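Long-range contact in transmembrane protein (PDB 3PAM), which is probably part of the solute-binding component of a bacterial ABC-type oligopeptide transport system: residues A77-W87 and L242-S250. Numbering follows the deposited sequence.
Sequences AVLPEVMDGSW and LDRILISGS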
ATOM      1  N   ALA A  77      -4.629  11.228   9.891  1.00 46.13           N
ATOM      2  CA  ALA A  77      -3.762  10.063   9.700  1.00 44.99           C
ATOM      3  C   ALA A  77      -4.511   8.734   9.561  1.00 45.26           C
ATOM      4  O   ALA A  77      -4.153   7.901   8.734  1.00 44.82           O
ATOM      5  CB  ALA A  77      -2.720   9.980  10.825  1.00 44.10           C
ATOM      6  N   VAL A  78      -5.540   8.527  10.369  1.00 46.08           N
ATOM      7  CA  VAL A  78      -6.179   7.218  10.415  1.00 45.97           C
ATOM      8  C   VAL A  78      -7.644   7.308  10.028  1.00 47.18           C
ATOM      9  O   VAL A  78      -8.323   8.268  10.395  1.00 47.99           O
ATOM     10  CB  VAL A  78      -5.976   6.536  11.807  1.00 46.32           C
ATOM     11  CG1 VAL A  78      -6.537   5.118  11.826  1.00 46.03           C
ATOM     12  CG2 VAL A  78      -4.479   6.490  12.165  1.00 44.14           C
ATOM     13  N   LEU A  79      -8.105   6.325   9.252  1.00 47.43           N
ATOM     14  CA  LEU A  79      -9.517   6.182   8.900  1.00 48.70           C
ATOM     15  C   LEU A  79     -10.274   5.626  10.089  1.00 49.46           C
ATOM     16  O   LEU A  79      -9.772   4.721  10.752  1.00 49.05           O
ATOM     17  CB  LEU A  79      -9.717   5.232   7.715  1.00 48.37           C
ATOM     18  CG  LEU A  79      -9.274   5.675   6.327  1.00 48.99           C
ATOM     19  CD1 LEU A  79      -9.152   4.475   5.400  1.00 49.63           C
ATOM     20  CD2 LEU A  79     -10.236   6.715   5.743  1.00 50.21           C
ATOM     21  N   PRO A  80     -11.483   6.165  10.347  1.00 55.13           N
ATOM     22  CA  PRO A  80     -12.388   5.722  11.396  1.00 56.50           C
ATOM     23  C   PRO A  80     -12.537   4.206  11.470  1.00 54.88           C
ATOM     24  O   PRO A  80     -12.483   3.655  12.564  1.00 55.96           O
ATOM     25  CB  PRO A  80     -13.732   6.396  11.027  1.00 59.35           C
ATOM     26  CG  PRO A  80     -13.486   7.154   9.739  1.00 58.92           C
ATOM     27  CD  PRO A  80     -12.011   7.356   9.654  1.00 57.13           C
ATOM     28  N   GLU A  81     -12.703   3.536  10.331  1.00 53.71           N
ATOM     29  CA  GLU A  81     -12.842   2.073  10.328  1.00 53.45           C
ATOM     30  C   GLU A  81     -11.556   1.400  10.851  1.00 51.79           C
ATOM     31  O   GLU A  81     -11.621   0.361  11.504  1.00 52.04           O
ATOM     32  CB  GLU A  81     -13.205   1.510   8.941  1.00 53.80           C
ATOM     33  CG  GLU A  81     -14.018   2.410   8.028  1.00 57.28           C
ATOM     34  CD  GLU A  81     -13.189   3.042   6.909  1.00 58.64           C
ATOM     35  OE1 GLU A  81     -12.974   2.383   5.870  1.00 59.87           O
ATOM     36  OE2 GLU A  81     -12.778   4.214   7.053  1.00 59.73           O
ATOM     37  N   VAL A  82     -10.407   2.007  10.552  1.00 51.19           N
ATOM     38  CA  VAL A  82      -9.099   1.521  11.006  1.00 51.36           C
ATOM     39  C   VAL A  82      -8.841   1.852  12.485  1.00 53.11           C
ATOM     40  O   VAL A  82      -8.200   1.066  13.188  1.00 53.99           O
ATOM     41  CB  VAL A  82      -7.934   2.091  10.139  1.00 52.38           C
ATOM     42  CG1 VAL A  82      -6.612   1.461  10.530  1.00 53.51           C
ATOM     43  CG2 VAL A  82      -8.190   1.867   8.664  1.00 52.45           C
HETATM   44  N   MSE A  83      -9.329   3.007  12.944  1.00 54.62           N
HETATM   45  CA  MSE A  83      -9.251   3.366  14.362  1.00 58.17           C
HETATM   46  C   MSE A  83     -10.002   2.387  15.265  1.00 59.12           C
HETATM   47  O   MSE A  83      -9.574   2.145  16.394  1.00 62.15           O
HETATM   48  CB  MSE A  83      -9.765   4.790  14.623  1.00 60.97           C
HETATM   49  CG  MSE A  83      -8.680   5.879  14.685  1.00 64.39           C
HETATM   50 SE   MSE A  83      -7.239   5.645  16.032  1.00 70.87          SE
HETATM   51  CE  MSE A  83      -7.992   6.688  17.504  1.00 78.90           C
ATOM     52  N   ASP A  84     -11.106   1.828  14.773  1.00 57.85           N
ATOM     53  CA  ASP A  84     -11.971   0.976  15.608  1.00 60.69           C
ATOM     54  C   ASP A  84     -11.803  -0.538  15.413  1.00 58.84           C
ATOM     55  O   ASP A  84     -12.325  -1.322  16.196  1.00 61.18           O
ATOM     56  CB  ASP A  84     -13.455   1.397  15.513  1.00 63.62           C
ATOM     57  CG  ASP A  84     -14.057   1.182  14.127  1.00 61.08           C
ATOM     58  OD1 ASP A  84     -15.007   1.910  13.774  1.00 63.06           O
ATOM     59  OD2 ASP A  84     -13.596   0.288  13.390  1.00 59.12           O
ATOM     60  N   GLY A  85     -11.065  -0.945  14.383  1.00 56.02           N
ATOM     61  CA  GLY A  85     -10.775  -2.367  14.159  1.00 55.73           C
ATOM     62  C   GLY A  85     -11.813  -3.060  13.300  1.00 55.80           C
ATOM     63  O   GLY A  85     -11.800  -4.285  13.151  1.00 55.72           O
ATOM     64  N   SER A  86     -12.710  -2.255  12.737  1.00 55.48           N
ATOM     65  CA  SER A  86     -13.721  -2.704  11.784  1.00 54.90           C
ATOM     66  C   SER A  86     -13.083  -3.042  10.435  1.00 52.63           C
ATOM     67  O   SER A  86     -13.405  -4.063   9.823  1.00 52.24           O
ATOM     68  CB  SER A  86     -14.805  -1.625  11.639  1.00 55.87           C
ATOM     69  OG  SER A  86     -15.107  -1.346  10.280  1.00 56.67           O
ATOM     70  N   TRP A  87     -12.157  -2.189  10.002  1.00 52.00           N
ATOM     71  CA  TRP A  87     -11.522  -2.293   8.693  1.00 50.06           C
ATOM     72  C   TRP A  87     -10.998  -3.688   8.395  1.00 49.14           C
ATOM     73  O   TRP A  87     -10.399  -4.325   9.246  1.00 50.29           O
ATOM     74  CB  TRP A  87     -10.389  -1.272   8.596  1.00 50.13           C
ATOM     75  CG  TRP A  87      -9.729  -1.205   7.261  1.00 49.12           C
ATOM     76  CD1 TRP A  87     -10.010  -0.326   6.260  1.00 49.51           C
ATOM     77  CD2 TRP A  87      -8.669  -2.048   6.772  1.00 48.09           C
ATOM     78  NE1 TRP A  87      -9.182  -0.554   5.182  1.00 49.33           N
ATOM     79  CE2 TRP A  87      -8.357  -1.610   5.467  1.00 47.49           C
ATOM     80  CE3 TRP A  87      -7.941  -3.114   7.319  1.00 48.22           C
ATOM     81  CZ2 TRP A  87      -7.361  -2.203   4.699  1.00 48.19           C
ATOM     82  CZ3 TRP A  87      -6.952  -3.717   6.548  1.00 47.76           C
ATOM     83  CH2 TRP A  87      -6.665  -3.257   5.256  1.00 48.18           C
ATOM     84  N   LEU A 242       1.218   2.878  14.298  1.00 42.27           N
ATOM     85  CA  LEU A 242       1.869   2.947  12.993  1.00 40.99           C
ATOM     86  C   LEU A 242       1.141   2.124  11.926  1.00 40.39           C
ATOM     87  O   LEU A 242       0.873   2.621  10.837  1.00 40.44           O
ATOM     88  CB  LEU A 242       3.339   2.542  13.091  1.00 40.20           C
ATOM     89  CG  LEU A 242       4.140   2.535  11.782  1.00 40.22           C
ATOM     90  CD1 LEU A 242       4.046   3.892  11.055  1.00 40.22           C
ATOM     91  CD2 LEU A 242       5.605   2.128  12.008  1.00 37.72           C
ATOM     92  N   ASP A 243       0.829   0.867  12.236  1.00 40.10           N
ATOM     93  CA  ASP A 243       0.063   0.015  11.323  1.00 39.23           C
ATOM     94  C   ASP A 243      -1.207   0.734  10.816  1.00 39.60           C
ATOM     95  O   ASP A 243      -1.535   0.681   9.639  1.00 38.92           O
ATOM     96  CB  ASP A 243      -0.312  -1.299  12.013  1.00 39.27           C
ATOM     97  CG  ASP A 243      -0.867  -2.326  11.046  1.00 38.75           C
ATOM     98  OD1 ASP A 243      -0.348  -2.411   9.918  1.00 37.35           O
ATOM     99  OD2 ASP A 243      -1.828  -3.055  11.404  1.00 39.19           O
ATOM    100  N   ARG A 244      -1.832   1.441  11.727  1.00 40.60           N
ATOM    101  CA  ARG A 244      -3.059   2.134  11.513  1.00 41.00           C
ATOM    102  C   ARG A 244      -2.945   3.275  10.522  1.00 40.76           C
ATOM    103  O   ARG A 244      -3.811   3.504   9.742  1.00 40.95           O
ATOM    104  CB  ARG A 244      -3.564   2.633  12.846  1.00 42.59           C
ATOM    105  CG  ARG A 244      -4.674   1.811  13.377  1.00 43.86           C
ATOM    106  CD  ARG A 244      -4.973   1.914  14.871  1.00 46.48           C
ATOM    107  NE  ARG A 244      -5.968   0.898  15.124  1.00 48.41           N
ATOM    108  CZ  ARG A 244      -5.963   0.028  16.101  1.00 49.32           C
ATOM    109  NH1 ARG A 244      -5.046   0.065  17.022  1.00 46.62           N
ATOM    110  NH2 ARG A 244      -6.910  -0.868  16.141  1.00 48.96           N
ATOM    111  N   ILE A 245      -1.841   3.974  10.586  1.00 40.51           N
ATOM    112  CA  ILE A 245      -1.453   5.028   9.662  1.00 39.66           C
ATOM    113  C   ILE A 245      -1.057   4.479   8.308  1.00 38.65           C
ATOM    114  O   ILE A 245      -1.388   5.064   7.278  1.00 39.47           O
ATOM    115  CB  ILE A 245      -0.284   5.854  10.230  1.00 39.91           C
ATOM    116  CG1 ILE A 245      -0.753   6.580  11.488  1.00 40.10           C
ATOM    117  CG2 ILE A 245       0.241   6.856   9.186  1.00 39.13           C
ATOM    118  CD1 ILE A 245       0.295   7.395  12.144  1.00 40.54           C
ATOM    119  N   LEU A 246      -0.340   3.365   8.294  1.00 37.45           N
ATOM    120  CA  LEU A 246       0.164   2.850   7.038  1.00 35.63           C
ATOM    121  C   LEU A 246      -0.957   2.201   6.259  1.00 35.63           C
ATOM    122  O   LEU A 246      -1.050   2.328   5.038  1.00 35.01           O
ATOM    123  CB  LEU A 246       1.304   1.882   7.290  1.00 35.29           C
ATOM    124  CG  LEU A 246       2.526   2.506   7.961  1.00 34.30           C
ATOM    125  CD1 LEU A 246       3.591   1.442   8.166  1.00 34.49           C
ATOM    126  CD2 LEU A 246       3.056   3.623   7.119  1.00 32.07           C
ATOM    127  N   ILE A 247      -1.827   1.509   6.972  1.00 36.26           N
ATOM    128  CA  ILE A 247      -3.069   1.032   6.370  1.00 35.78           C
ATOM    129  C   ILE A 247      -3.869   2.196   5.772  1.00 36.15           C
ATOM    130  O   ILE A 247      -4.371   2.104   4.648  1.00 35.96           O
ATOM    131  CB  ILE A 247      -3.913   0.238   7.397  1.00 36.58           C
ATOM    132  CG1 ILE A 247      -3.203  -1.067   7.746  1.00 35.48           C
ATOM    133  CG2 ILE A 247      -5.344  -0.039   6.886  1.00 35.73           C
ATOM    134  CD1 ILE A 247      -3.655  -1.663   9.062  1.00 36.72           C
ATOM    135  N   SER A 248      -3.986   3.291   6.518  1.00 35.63           N
ATOM    136  CA  SER A 248      -4.808   4.421   6.068  1.00 34.68           C
ATOM    137  C   SER A 248      -4.142   5.173   4.944  1.00 34.15           C
ATOM    138  O   SER A 248      -4.801   5.896   4.202  1.00 33.98           O
ATOM    139  CB  SER A 248      -5.093   5.390   7.214  1.00 33.79           C
ATOM    140  OG  SER A 248      -5.885   4.761   8.184  1.00 34.17           O
ATOM    141  N   GLY A 249      -2.821   5.026   4.843  1.00 34.24           N
ATOM    142  CA  GLY A 249      -2.080   5.621   3.763  1.00 33.15           C
ATOM    143  C   GLY A 249      -2.174   4.909   2.434  1.00 33.19           C
ATOM    144  O   GLY A 249      -1.950   5.531   1.408  1.00 32.93           O
ATOM    145  N   SER A 250      -2.492   3.615   2.438  1.00 34.28           N
ATOM    146  CA  SER A 250      -2.415   2.800   1.224  1.00 34.43           C
ATOM    147  C   SER A 250      -1.100   3.035   0.461  1.00 33.71           C
ATOM    148  O   SER A 250      -1.100   3.203  -0.755  1.00 33.38           O
ATOM    149  CB  SER A 250      -3.641   3.014   0.315  1.00 34.14           C
ATOM    150  OG  SER A 250      -4.810   2.413   0.880  1.00 35.17           O
TER
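Two side chains of helix 232-249, Ser248 and Arg244, grip the backbone of the short helix 80-84 at two points, the N-cap residue Leu79 and Val82, one accepting and one donating. Helix 80-84 runs nearly antiparallel to residues 242-249, at 154°, their axes 9.7 Å apart at the closest, in a domain from a family 5 extracellular solute-binding protein. The N-H of Leu79 points almost straight at Ser248 OG, 2.9 Å from Leu79 N. The same hydroxyl gives its proton to Arg244 O one turn back in its own helix, so serine, small and able to do both, suits a place where the chains come close. The side chain of that same Arg244 stretches past Val82 in the opposite sense, extended from CG to NE, and NE donates to Val82 O at 3.0 Å. That oxygen lies at the edge of the guanidinium, in its plane, while NH1 forms a salt bridge with Glu67, so two partners fix the group's rotation.

Around these polar bonds the packing is mostly apolar. Val82 has CG1 anti to the backbone N (chi1 -174°), which lays it against Arg244 CG at 3.5 Å and leaves CG2 for Ile247 and Ser248. Val78 CG2 meets Ile245 CG1 roughly at right angles, and Leu71 of helix 65-71 touches both residues. Gly85 leaves helical angles with positive phi, where glycine is at ease, and the chain turns toward Trp87. There the broad indole gives Ile247 a flat surface: a CH-pi contact in which CG2 sits 3.6 Å from the centroid of the Trp87 six-membered ring, only 9° off its normal.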